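Local coordinates for flagellar biosynthesis protein FlhF (PDB 2PX0), which binds and probably hydrolyses GTP as an SRP-type GTPase required for flagellar biosynthesis, forming a homodimer around two nucleotides, at residues 90-95 with 257-262; 138-143 with 186-191; 142-147 with 164-169. One frame throughout, in Å; residues are numbered along the deposited sequence.

Contact 1: 90-95 with 257-262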
loop_
_atom_site.group_PDB
_atom_site.type_symbol
_atom_site.label_atom_id
_atom_site.label_comp_id
_atom_site.label_asym_id
_atom_site.label_seq_id
_atom_site.Cartn_x
_atom_site.Cartn_y
_atom_site.Cartn_z
ATOM N N CYS A 90 7.514 -0.944 25.073
ATOM C CA CYS A 90 8.758 -1.452 24.549
ATOM C C CYS A 90 8.995 -2.892 24.961
ATOM O O CYS A 90 9.436 -3.699 24.154
ATOM C CB CYS A 90 9.915 -0.569 25.005
ATOM S SG CYS A 90 11.232 -0.520 23.793
ATOM N N ASP A 91 8.691 -3.218 26.212
ATOM C CA ASP A 91 8.897 -4.577 26.704
ATOM C C ASP A 91 7.935 -5.586 26.090
ATOM O O ASP A 91 7.736 -6.673 26.639
ATOM C CB ASP A 91 8.788 -4.603 28.228
ATOM C CG ASP A 91 10.117 -4.277 28.915
ATOM O OD1 ASP A 91 10.798 -3.300 28.505
ATOM O OD2 ASP A 91 10.479 -5.002 29.877
ATOM N N MET A 92 7.361 -5.219 24.939
ATOM C CA MET A 92 6.411 -6.064 24.210
ATOM C C MET A 92 6.863 -6.442 22.800
ATOM O O MET A 92 6.268 -7.330 22.170
ATOM C CB MET A 92 5.062 -5.373 24.114
ATOM C CG MET A 92 4.315 -5.339 25.395
ATOM S SD MET A 92 2.751 -4.517 25.170
ATOM C CE MET A 92 1.928 -5.684 24.018
ATOM N N LEU A 93 7.884 -5.752 22.290
ATOM C CA LEU A 93 8.421 -6.051 20.965
ATOM C C LEU A 93 9.669 -6.878 21.225
ATOM O O LEU A 93 10.206 -6.868 22.333
ATOM C CB LEU A 93 8.841 -4.778 20.228
ATOM C CG LEU A 93 7.921 -3.573 20.030
ATOM C CD1 LEU A 93 6.605 -4.002 19.412
ATOM C CD2 LEU A 93 7.696 -2.902 21.358
ATOM N N PRO A 94 10.145 -7.617 20.221
ATOM C CA PRO A 94 11.353 -8.415 20.451
ATOM C C PRO A 94 12.495 -7.553 20.971
ATOM O O PRO A 94 12.611 -6.386 20.604
ATOM C CB PRO A 94 11.638 -9.034 19.080
ATOM C CG PRO A 94 10.801 -8.218 18.120
ATOM C CD PRO A 94 9.572 -7.886 18.899
ATOM N N SER A 95 13.328 -8.122 21.835
ATOM C CA SER A 95 14.442 -7.382 22.424
ATOM C C SER A 95 15.352 -6.717 21.402
ATOM O O SER A 95 15.482 -7.175 20.260
ATOM C CB SER A 95 15.267 -8.301 23.309
ATOM O OG SER A 95 15.573 -9.491 22.609
ATOM N N SER A 257 -0.318 -0.135 13.764
ATOM C CA SER A 257 -0.341 -1.378 13.012
ATOM C C SER A 257 1.040 -2.041 12.936
ATOM O O SER A 257 1.168 -3.270 13.068
ATOM C CB SER A 257 -0.886 -1.125 11.607
ATOM O OG SER A 257 -0.236 -0.040 10.979
ATOM N N VAL A 258 2.078 -1.234 12.728
ATOM C CA VAL A 258 3.423 -1.784 12.630
ATOM C C VAL A 258 3.828 -2.358 13.996
ATOM O O VAL A 258 4.558 -3.346 14.080
ATOM C CB VAL A 258 4.432 -0.702 12.148
ATOM C CG1 VAL A 258 5.771 -1.332 11.825
ATOM C CG2 VAL A 258 3.881 -0.010 10.920
ATOM N N PHE A 259 3.348 -1.740 15.068
ATOM C CA PHE A 259 3.634 -2.243 16.407
ATOM C C PHE A 259 2.900 -3.576 16.554
ATOM O O PHE A 259 3.508 -4.620 16.826
ATOM C CB PHE A 259 3.135 -1.249 17.455
ATOM C CG PHE A 259 3.353 -1.697 18.866
ATOM C CD1 PHE A 259 2.431 -2.517 19.492
ATOM C CD2 PHE A 259 4.477 -1.294 19.572
ATOM C CE1 PHE A 259 2.618 -2.932 20.808
ATOM C CE2 PHE A 259 4.672 -1.702 20.884
ATOM C CZ PHE A 259 3.741 -2.524 21.506
ATOM N N ASN A 260 1.587 -3.528 16.357
ATOM C CA ASN A 260 0.757 -4.724 16.424
ATOM C C ASN A 260 1.456 -5.939 15.791
ATOM O O ASN A 260 1.471 -7.029 16.364
ATOM C CB ASN A 260 -0.565 -4.485 15.693
ATOM C CG ASN A 260 -1.421 -3.421 16.347
ATOM O OD1 ASN A 260 -1.712 -3.476 17.550
ATOM N ND2 ASN A 260 -1.847 -2.446 15.551
ATOM N N ILE A 261 2.023 -5.741 14.602
ATOM C CA ILE A 261 2.700 -6.808 13.879
ATOM C C ILE A 261 3.959 -7.267 14.570
ATOM O O ILE A 261 4.287 -8.463 14.572
ATOM C CB ILE A 261 3.084 -6.379 12.447
ATOM C CG1 ILE A 261 1.846 -6.333 11.560
ATOM C CG2 ILE A 261 4.059 -7.358 11.857
ATOM C CD1 ILE A 261 1.127 -7.647 11.466
ATOM N N LEU A 262 4.677 -6.312 15.141
ATOM C CA LEU A 262 5.917 -6.631 15.814
ATOM C C LEU A 262 5.666 -7.280 17.158
ATOM O O LEU A 262 6.355 -8.234 17.515
ATOM C CB LEU A 262 6.763 -5.374 15.990
ATOM C CG LEU A 262 7.478 -4.861 14.750
ATOM C CD1 LEU A 262 8.035 -3.455 15.012
ATOM C CD2 LEU A 262 8.581 -5.836 14.386
#

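Contact 2: 138-143 with 186-191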
loop_
_atom_site.group_PDB
_atom_site.type_symbol
_atom_site.label_atom_id
_atom_site.label_comp_id
_atom_site.label_asym_id
_atom_site.label_seq_id
_atom_site.Cartn_x
_atom_site.Cartn_y
_atom_site.Cartn_z
ATOM N N ALA A 138 26.958 -6.148 -6.322
ATOM C CA ALA A 138 26.499 -6.951 -7.446
ATOM C C ALA A 138 24.976 -6.999 -7.352
ATOM O O ALA A 138 24.411 -6.777 -6.282
ATOM C CB ALA A 138 27.074 -8.349 -7.361
ATOM N N PHE A 139 24.313 -7.278 -8.469
ATOM C CA PHE A 139 22.860 -7.356 -8.486
ATOM C C PHE A 139 22.391 -8.666 -9.075
ATOM O O PHE A 139 23.157 -9.376 -9.710
ATOM C CB PHE A 139 22.281 -6.211 -9.298
ATOM C CG PHE A 139 22.202 -4.927 -8.549
ATOM C CD1 PHE A 139 21.252 -4.752 -7.542
ATOM C CD2 PHE A 139 23.050 -3.874 -8.860
ATOM C CE1 PHE A 139 21.146 -3.536 -6.852
ATOM C CE2 PHE A 139 22.955 -2.657 -8.180
ATOM C CZ PHE A 139 22.000 -2.486 -7.174
ATOM N N ILE A 140 21.124 -8.977 -8.846
ATOM C CA ILE A 140 20.495 -10.191 -9.358
ATOM C C ILE A 140 19.004 -9.961 -9.292
ATOM O O ILE A 140 18.500 -9.446 -8.299
ATOM C CB ILE A 140 20.780 -11.423 -8.476
ATOM C CG1 ILE A 140 22.250 -11.830 -8.567
ATOM C CG2 ILE A 140 19.868 -12.572 -8.888
ATOM C CD1 ILE A 140 22.572 -13.071 -7.767
ATOM N N THR A 141 18.288 -10.335 -10.338
ATOM C CA THR A 141 16.845 -10.164 -10.310
ATOM C C THR A 141 16.144 -11.502 -10.469
ATOM O O THR A 141 16.699 -12.464 -11.007
ATOM C CB THR A 141 16.347 -9.259 -11.420
ATOM O OG1 THR A 141 17.141 -8.070 -11.463
ATOM C CG2 THR A 141 14.897 -8.892 -11.159
ATOM N N THR A 142 14.915 -11.551 -9.987
ATOM C CA THR A 142 14.096 -12.742 -10.075
ATOM C C THR A 142 12.793 -12.229 -10.625
ATOM O O THR A 142 11.925 -13.004 -11.029
ATOM C CB THR A 142 13.871 -13.355 -8.691
ATOM O OG1 THR A 142 15.024 -14.110 -8.336
ATOM C CG2 THR A 142 12.662 -14.266 -8.668
ATOM N N ASP A 143 12.665 -10.907 -10.660
ATOM C CA ASP A 143 11.436 -10.322 -11.153
ATOM C C ASP A 143 11.313 -10.438 -12.658
ATOM O O ASP A 143 11.631 -9.502 -13.401
ATOM C CB ASP A 143 11.313 -8.861 -10.741
ATOM C CG ASP A 143 9.963 -8.288 -11.093
ATOM O OD1 ASP A 143 9.599 -8.327 -12.282
ATOM O OD2 ASP A 143 9.259 -7.809 -10.185
ATOM N N VAL A 186 25.612 -9.063 -2.693
ATOM C CA VAL A 186 24.844 -9.252 -3.908
ATOM C C VAL A 186 23.389 -8.956 -3.552
ATOM O O VAL A 186 22.757 -9.687 -2.783
ATOM C CB VAL A 186 24.964 -10.684 -4.408
ATOM C CG1 VAL A 186 24.379 -10.790 -5.796
ATOM C CG2 VAL A 186 26.410 -11.114 -4.385
ATOM N N PHE A 187 22.863 -7.872 -4.102
ATOM C CA PHE A 187 21.491 -7.485 -3.824
ATOM C C PHE A 187 20.480 -8.113 -4.788
ATOM O O PHE A 187 20.447 -7.795 -5.984
ATOM C CB PHE A 187 21.384 -5.957 -3.824
ATOM C CG PHE A 187 22.238 -5.297 -2.774
ATOM C CD1 PHE A 187 23.607 -5.122 -2.977
ATOM C CD2 PHE A 187 21.690 -4.907 -1.552
ATOM C CE1 PHE A 187 24.425 -4.567 -1.973
ATOM C CE2 PHE A 187 22.503 -4.354 -0.543
ATOM C CZ PHE A 187 23.873 -4.187 -0.756
ATOM N N VAL A 188 19.672 -9.027 -4.248
ATOM C CA VAL A 188 18.646 -9.726 -5.017
ATOM C C VAL A 188 17.266 -9.105 -4.838
ATOM O O VAL A 188 16.796 -8.936 -3.716
ATOM C CB VAL A 188 18.550 -11.192 -4.603
ATOM C CG1 VAL A 188 17.538 -11.900 -5.484
ATOM C CG2 VAL A 188 19.904 -11.849 -4.704
ATOM N N ASP A 189 16.627 -8.782 -5.958
ATOM C CA ASP A 189 15.294 -8.175 -5.990
ATOM C C ASP A 189 14.350 -9.311 -6.397
ATOM O O ASP A 189 14.775 -10.253 -7.068
ATOM C CB ASP A 189 15.293 -7.026 -7.020
ATOM C CG ASP A 189 13.974 -6.239 -7.070
ATOM O OD1 ASP A 189 13.180 -6.315 -6.109
ATOM O OD2 ASP A 189 13.743 -5.522 -8.080
ATOM N N THR A 190 13.092 -9.251 -5.968
ATOM C CA THR A 190 12.128 -10.306 -6.291
ATOM C C THR A 190 10.803 -9.747 -6.802
ATOM O O THR A 190 10.512 -8.568 -6.629
ATOM C CB THR A 190 11.822 -11.198 -5.061
ATOM O OG1 THR A 190 11.042 -10.455 -4.117
ATOM C CG2 THR A 190 13.109 -11.654 -4.393
ATOM N N ALA A 191 10.001 -10.611 -7.421
ATOM C CA ALA A 191 8.707 -10.221 -7.971
ATOM C C ALA A 191 7.644 -9.967 -6.904
ATOM O O ALA A 191 7.582 -10.628 -5.865
ATOM C CB ALA A 191 8.225 -11.281 -8.917
#

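Contact 3: 142-147 with 164-169. With GNP (phosphoaminophosphonic acid-guanylate ester), chain J; GNP (phosphoaminophosphonic acid-guanylate ester), chain R.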
loop_
_atom_site.group_PDB
_atom_site.type_symbol
_atom_site.label_atom_id
_atom_site.label_comp_id
_atom_site.label_asym_id
_atom_site.label_seq_id
_atom_site.Cartn_x
_atom_site.Cartn_y
_atom_site.Cartn_z
ATOM N N THR A 142 14.915 -11.551 -9.987
ATOM C CA THR A 142 14.096 -12.742 -10.075
ATOM C C THR A 142 12.793 -12.229 -10.625
ATOM O O THR A 142 11.925 -13.004 -11.029
ATOM C CB THR A 142 13.871 -13.355 -8.691
ATOM O OG1 THR A 142 15.024 -14.110 -8.336
ATOM C CG2 THR A 142 12.662 -14.266 -8.668
ATOM N N ASP A 143 12.665 -10.907 -10.660
ATOM C CA ASP A 143 11.436 -10.322 -11.153
ATOM C C ASP A 143 11.313 -10.438 -12.658
ATOM O O ASP A 143 11.631 -9.502 -13.401
ATOM C CB ASP A 143 11.313 -8.861 -10.741
ATOM C CG ASP A 143 9.963 -8.288 -11.093
ATOM O OD1 ASP A 143 9.599 -8.327 -12.282
ATOM O OD2 ASP A 143 9.259 -7.809 -10.185
ATOM N N THR A 144 10.851 -11.605 -13.096
ATOM C CA THR A 144 10.651 -11.873 -14.509
ATOM C C THR A 144 9.220 -11.483 -14.842
ATOM O O THR A 144 8.901 -11.162 -15.989
ATOM C CB THR A 144 10.845 -13.358 -14.816
ATOM O OG1 THR A 144 12.238 -13.680 -14.716
ATOM C CG2 THR A 144 10.334 -13.690 -16.218
ATOM N N TYR A 145 8.368 -11.493 -13.822
ATOM C CA TYR A 145 6.969 -11.152 -14.010
ATOM C C TYR A 145 6.704 -9.714 -14.462
ATOM O O TYR A 145 6.368 -9.470 -15.615
ATOM C CB TYR A 145 6.181 -11.423 -12.732
ATOM C CG TYR A 145 4.711 -11.146 -12.922
ATOM C CD1 TYR A 145 3.960 -11.884 -13.842
ATOM C CD2 TYR A 145 4.080 -10.102 -12.238
ATOM C CE1 TYR A 145 2.621 -11.586 -14.083
ATOM C CE2 TYR A 145 2.737 -9.798 -12.473
ATOM C CZ TYR A 145 2.021 -10.543 -13.398
ATOM O OH TYR A 145 0.709 -10.234 -13.651
ATOM N N ARG A 146 6.844 -8.766 -13.544
ATOM C CA ARG A 146 6.587 -7.362 -13.851
ATOM C C ARG A 146 7.218 -6.847 -15.141
ATOM O O ARG A 146 8.435 -6.938 -15.343
ATOM C CB ARG A 146 7.029 -6.469 -12.687
ATOM C CG ARG A 146 6.912 -4.995 -13.002
ATOM C CD ARG A 146 7.137 -4.122 -11.793
ATOM N NE ARG A 146 7.214 -2.721 -12.187
ATOM C CZ ARG A 146 6.950 -1.699 -11.377
ATOM N NH1 ARG A 146 6.589 -1.925 -10.120
ATOM N NH2 ARG A 146 7.043 -0.452 -11.824
ATOM N N ILE A 147 6.375 -6.281 -15.999
ATOM C CA ILE A 147 6.811 -5.731 -17.272
ATOM C C ILE A 147 7.750 -4.541 -17.122
ATOM O O ILE A 147 7.438 -3.583 -16.409
ATOM C CB ILE A 147 5.595 -5.310 -18.112
ATOM C CG1 ILE A 147 4.916 -6.566 -18.662
ATOM C CG2 ILE A 147 6.009 -4.364 -19.220
ATOM C CD1 ILE A 147 3.605 -6.300 -19.388
ATOM N N LEU A 164 24.646 -7.190 -13.130
ATOM C CA LEU A 164 23.304 -7.688 -12.864
ATOM C C LEU A 164 23.041 -8.934 -13.708
ATOM O O LEU A 164 23.454 -9.003 -14.869
ATOM C CB LEU A 164 22.274 -6.606 -13.191
ATOM C CG LEU A 164 20.796 -6.923 -12.949
ATOM C CD1 LEU A 164 20.010 -5.635 -13.034
ATOM C CD2 LEU A 164 20.277 -7.924 -13.968
ATOM N N GLU A 165 22.352 -9.908 -13.120
ATOM C CA GLU A 165 22.028 -11.149 -13.808
ATOM C C GLU A 165 20.569 -11.528 -13.601
ATOM O O GLU A 165 20.144 -11.743 -12.471
ATOM C CB GLU A 165 22.900 -12.288 -13.286
ATOM C CG GLU A 165 24.394 -12.127 -13.520
ATOM C CD GLU A 165 24.781 -12.194 -14.994
ATOM O OE1 GLU A 165 24.163 -13.010 -15.728
ATOM O OE2 GLU A 165 25.705 -11.444 -15.408
ATOM N N VAL A 166 19.803 -11.612 -14.683
ATOM C CA VAL A 166 18.401 -12.004 -14.583
ATOM C C VAL A 166 18.336 -13.522 -14.399
ATOM O O VAL A 166 19.222 -14.245 -14.858
ATOM C CB VAL A 166 17.623 -11.624 -15.858
ATOM C CG1 VAL A 166 16.237 -12.240 -15.833
ATOM C CG2 VAL A 166 17.517 -10.115 -15.963
ATOM N N CYS A 167 17.291 -14.005 -13.731
ATOM C CA CYS A 167 17.148 -15.437 -13.513
ATOM C C CYS A 167 15.699 -15.901 -13.622
ATOM O O CYS A 167 14.810 -15.337 -12.976
ATOM C CB CYS A 167 17.707 -15.801 -12.143
ATOM S SG CYS A 167 19.388 -15.206 -11.884
ATOM N N TYR A 168 15.466 -16.921 -14.448
ATOM C CA TYR A 168 14.123 -17.474 -14.632
ATOM C C TYR A 168 13.967 -18.799 -13.884
ATOM O O TYR A 168 12.852 -19.199 -13.547
ATOM C CB TYR A 168 13.824 -17.702 -16.116
ATOM C CG TYR A 168 13.720 -16.442 -16.932
ATOM C CD1 TYR A 168 14.788 -15.548 -17.009
ATOM C CD2 TYR A 168 12.550 -16.137 -17.634
ATOM C CE1 TYR A 168 14.694 -14.379 -17.768
ATOM C CE2 TYR A 168 12.446 -14.964 -18.397
ATOM C CZ TYR A 168 13.523 -14.092 -18.459
ATOM O OH TYR A 168 13.449 -12.935 -19.203
ATOM N N THR A 169 15.080 -19.480 -13.628
ATOM C CA THR A 169 15.033 -20.755 -12.921
ATOM C C THR A 169 15.919 -20.708 -11.696
ATOM O O THR A 169 16.669 -19.748 -11.503
ATOM C CB THR A 169 15.510 -21.921 -13.810
ATOM O OG1 THR A 169 16.932 -21.845 -13.978
ATOM C CG2 THR A 169 14.836 -21.857 -15.170
HETATM P PG GNP J . 6.707 -4.269 -7.193
HETATM O O1G GNP J . 5.534 -3.912 -8.040
HETATM O O2G GNP J . 7.936 -4.684 -8.029
HETATM O O3G GNP J . 6.381 -5.298 -6.171
HETATM N N3B GNP J . 7.044 -2.778 -6.491
HETATM P PB GNP J . 8.312 -2.601 -5.451
HETATM O O1B GNP J . 8.060 -3.285 -4.196
HETATM O O2B GNP J . 9.537 -2.957 -6.239
HETATM O O3A GNP J . 8.143 -0.994 -5.253
HETATM P PA GNP J . 8.815 0.168 -6.029
HETATM O O1A GNP J . 10.279 0.226 -5.744
HETATM O O2A GNP J . 8.322 0.012 -7.456
HETATM O "O5'" GNP J . 8.187 1.396 -5.412
HETATM C "C5'" GNP J . 6.779 1.607 -5.532
HETATM C "C4'" GNP J . 6.417 2.996 -5.157
HETATM O "O4'" GNP J . 6.499 3.330 -3.811
HETATM C "C3'" GNP J . 7.263 4.065 -5.911
HETATM O "O3'" GNP J . 6.433 5.079 -6.481
HETATM C "C2'" GNP J . 8.163 4.634 -4.821
HETATM O "O2'" GNP J . 8.565 5.952 -5.037
HETATM C "C1'" GNP J . 7.281 4.486 -3.626
HETATM N N9 GNP J . 8.097 4.380 -2.395
HETATM C C8 GNP J . 9.041 3.306 -2.104
HETATM N N7 GNP J . 9.603 3.508 -0.940
HETATM C C5 GNP J . 8.990 4.766 -0.461
HETATM C C6 GNP J . 9.219 5.492 0.779
HETATM O O6 GNP J . 9.939 5.240 1.664
HETATM N N1 GNP J . 8.429 6.635 0.842
HETATM C C2 GNP J . 7.578 6.920 -0.222
HETATM N N2 GNP J . 6.851 8.126 0.035
HETATM N N3 GNP J . 7.331 6.337 -1.328
HETATM C C4 GNP J . 8.105 5.222 -1.375
HETATM P PG GNP R . 4.083 4.153 -9.178
HETATM O O1G GNP R . 5.368 3.858 -8.496
HETATM O O2G GNP R . 4.298 4.564 -10.643
HETATM O O3G GNP R . 3.277 5.157 -8.452
HETATM N N3B GNP R . 3.358 2.607 -9.177
HETATM P PB GNP R . 1.872 2.361 -9.870
HETATM O O1B GNP R . 0.809 2.987 -9.094
HETATM O O2B GNP R . 2.044 2.726 -11.299
HETATM O O3A GNP R . 1.762 0.797 -9.663
HETATM P PA GNP R . 1.939 -0.291 -10.668
HETATM O O1A GNP R . 0.859 -0.234 -11.678
HETATM O O2A GNP R . 3.383 -0.189 -11.104
HETATM O "O5'" GNP R . 1.748 -1.558 -9.828
HETATM C "C5'" GNP R . 2.658 -1.877 -8.750
HETATM C "C4'" GNP R . 2.420 -3.257 -8.226
HETATM O "O4'" GNP R . 1.159 -3.533 -7.713
HETATM C "C3'" GNP R . 2.697 -4.357 -9.305
HETATM O "O3'" GNP R . 3.564 -5.390 -8.793
HETATM C "C2'" GNP R . 1.293 -4.890 -9.647
HETATM O "O2'" GNP R . 1.265 -6.221 -10.085
HETATM C "C1'" GNP R . 0.592 -4.681 -8.330
HETATM N N9 GNP R . -0.866 -4.495 -8.547
HETATM C C8 GNP R . -1.460 -3.379 -9.271
HETATM N N7 GNP R . -2.769 -3.505 -9.298
HETATM C C5 GNP R . -3.032 -4.768 -8.552
HETATM C C6 GNP R . -4.298 -5.437 -8.253
HETATM O O6 GNP R . -5.380 -5.125 -8.536
HETATM N N1 GNP R . -4.101 -6.596 -7.529
HETATM C C2 GNP R . -2.813 -6.964 -7.196
HETATM N N2 GNP R . -2.833 -8.196 -6.443
HETATM N N3 GNP R . -1.659 -6.441 -7.420
HETATM C C4 GNP R . -1.858 -5.298 -8.133
#

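Contact 1: 90-95 with 257-262
Leu-93 sets its isobutyl fork against the ring of Phe-259, the two side chains crossing at about a right angle. The branch CD1 stands over one face of the ring, 3.7 Å from the centroid and 27° off its normal, in a CH-pi contact displaced toward the rim. Branch CD2 lies out beyond the rim, 3.3 Å from Phe-259 CE2, while Met-92 approaches obliquely, its CB 4.1 Å from Phe-259 CZ. Phe-259 reaches this position because its CG lies anti to the backbone N (chi1 178°), which carries the ring off the helix toward the loop. One turn farther along, Leu-262 meets the same branch of the leucine, its CB 3.7 Å from Leu-93 CD1, and Pro-94 CD rests 3.5 Å from the carbonyl O of Leu-262. With an alanine at Phe-259, both methyls of Leu-93 would probably lose the surface they pack on, and a gap would open beside Met-92. Around this pair, Trp-99 touches both Leu-93 and Leu-262, while Ile-54 and Leu-294 pack on Phe-259. The contact thus joins the loop leaving helix 81-90 of the N domain to helix 256-263 of the GTPase domain, which itself packs on helix 226-232, helix 287-294 and strand 243-247, the last reached by Leu-262 through Tyr-244.

Contact 2: 138-143 with 186-191
Ile-140 and Val-186 meet on one face of two neighbouring parallel strands, where Ile-140 CD1 lies 3.5 Å from Val-186 CG1. Val-188 CG2 comes 3.9 Å from Ile-140 CB, and Ala-138 CB adjoins Val-186 on the same face. The opposite face carries Phe-139 and Phe-187; with CG anti to the carbonyl carbon (chi1 -81°), the first ring swings alongside the neighbouring strand and brings CE1 to 3.9 Å from Phe-187 CB, and helix 118-132 touches both through Leu-122. Between the faces, Phe-187 N bonds to Ala-138 O (2.9 Å) and Asp-189 N to Ile-140 O (3.1 Å, 164° at the hydrogen), whereas Ile-140 N reaches Phe-187 O from above the carbonyl plane. Strand 137-141 is the outermost of the parallel P-loop GTPase sheet and 185-189 the next one in; Asp-189, Thr-190 and Ala-191 begin the DTAGR motif, which probably takes part in binding GTP. Toward that end the pairing loosens: the bond from Thr-142 N to Asp-189 O is weak and Thr-142 is partly exposed. Asp-143 and Ala-191 still pack closely without strand pairing, OD2 lying 3.3 Å from Ala-191 CA. Asp-189 OD2 bonds to Thr-119 of the P-loop near the magnesium ion, consistent with a second-shell role, while Thr-190 OG1 bonds to Leu-110 O.

Contact 3: 142-147 with 164-169
In the loop between strand 137-141 and helix 149-157, part of the nucleotide site, Thr-144 packs against Tyr-168 of the segment leading into helix 170-179. The two side chains cross at about a right angle. Thr-144 OG1 sits 3.6 Å above the plane of the tyrosine ring, over its centre, while the methyl CG2 stands over the rim of the same face, 3.3 Å from Tyr-168 CE2. The rotation about CA-CB that places OG1 anti to the carbonyl carbon (chi1 -72°) presents both branches to the ring. The hydroxyl also stands 3.5 Å from Cys-167 O, and Val-166 CG1 borders it more distantly. Deeper in, the backbone of Thr-142 passes Cys-167, whose side chain turns to Phe-173 and Ala-176 of helix 170-179; Thr-169 N-caps that helix. Asp-143 to Arg-146 spell DTYR, the sequence with which the G2 element of SRP GTPases begins, and an inverse gamma turn is centred on Asp-143, where the chain leaves the strand. Thr-144 faces the 164-169 segment, whereas Arg-146 points to the dimer interface. Its chain is extended from CG to NE, with CG anti to the backbone N (chi1 174°), and delivers the guanidinium between two nucleotides. NH1 donates to O1G of the chain J nucleotide (3.1 Å, 137° at the hydrogen), an oxygen near the guanidinium plane at its edge. Over one face lies O2A of the chain R nucleotide, 3.7 Å from Arg-146 NH2, so the positive charge probably helps offset both phosphate chains. NH2 also makes a weak hydrogen bond to Gln-152 of the second subunit, and the side chain packs on Arg-146 of that subunit.

In the fold
Contact 1 joins the earliest and latest of the segments in the chain and encloses the other two in sequence; it lies on the N-domain side, with its centre about 29 Å from that of contact 2 and about 34 Å from that of contact 3. Contacts 2 and 3 have centres about 8 Å apart and share Thr-142 and Asp-143. Segment 164-169 runs beside strand 137-141, the outermost on its side of the sheet, with Thr-141 N and Glu-165 O 3.2 Å apart in a probable hydrogen bond, while segment 186-191 pairs along its inner side. The loops that follow strands 137-141 and 185-189 thus reach the nucleotide from one side of the chain's centre, while the N domain packs at the other.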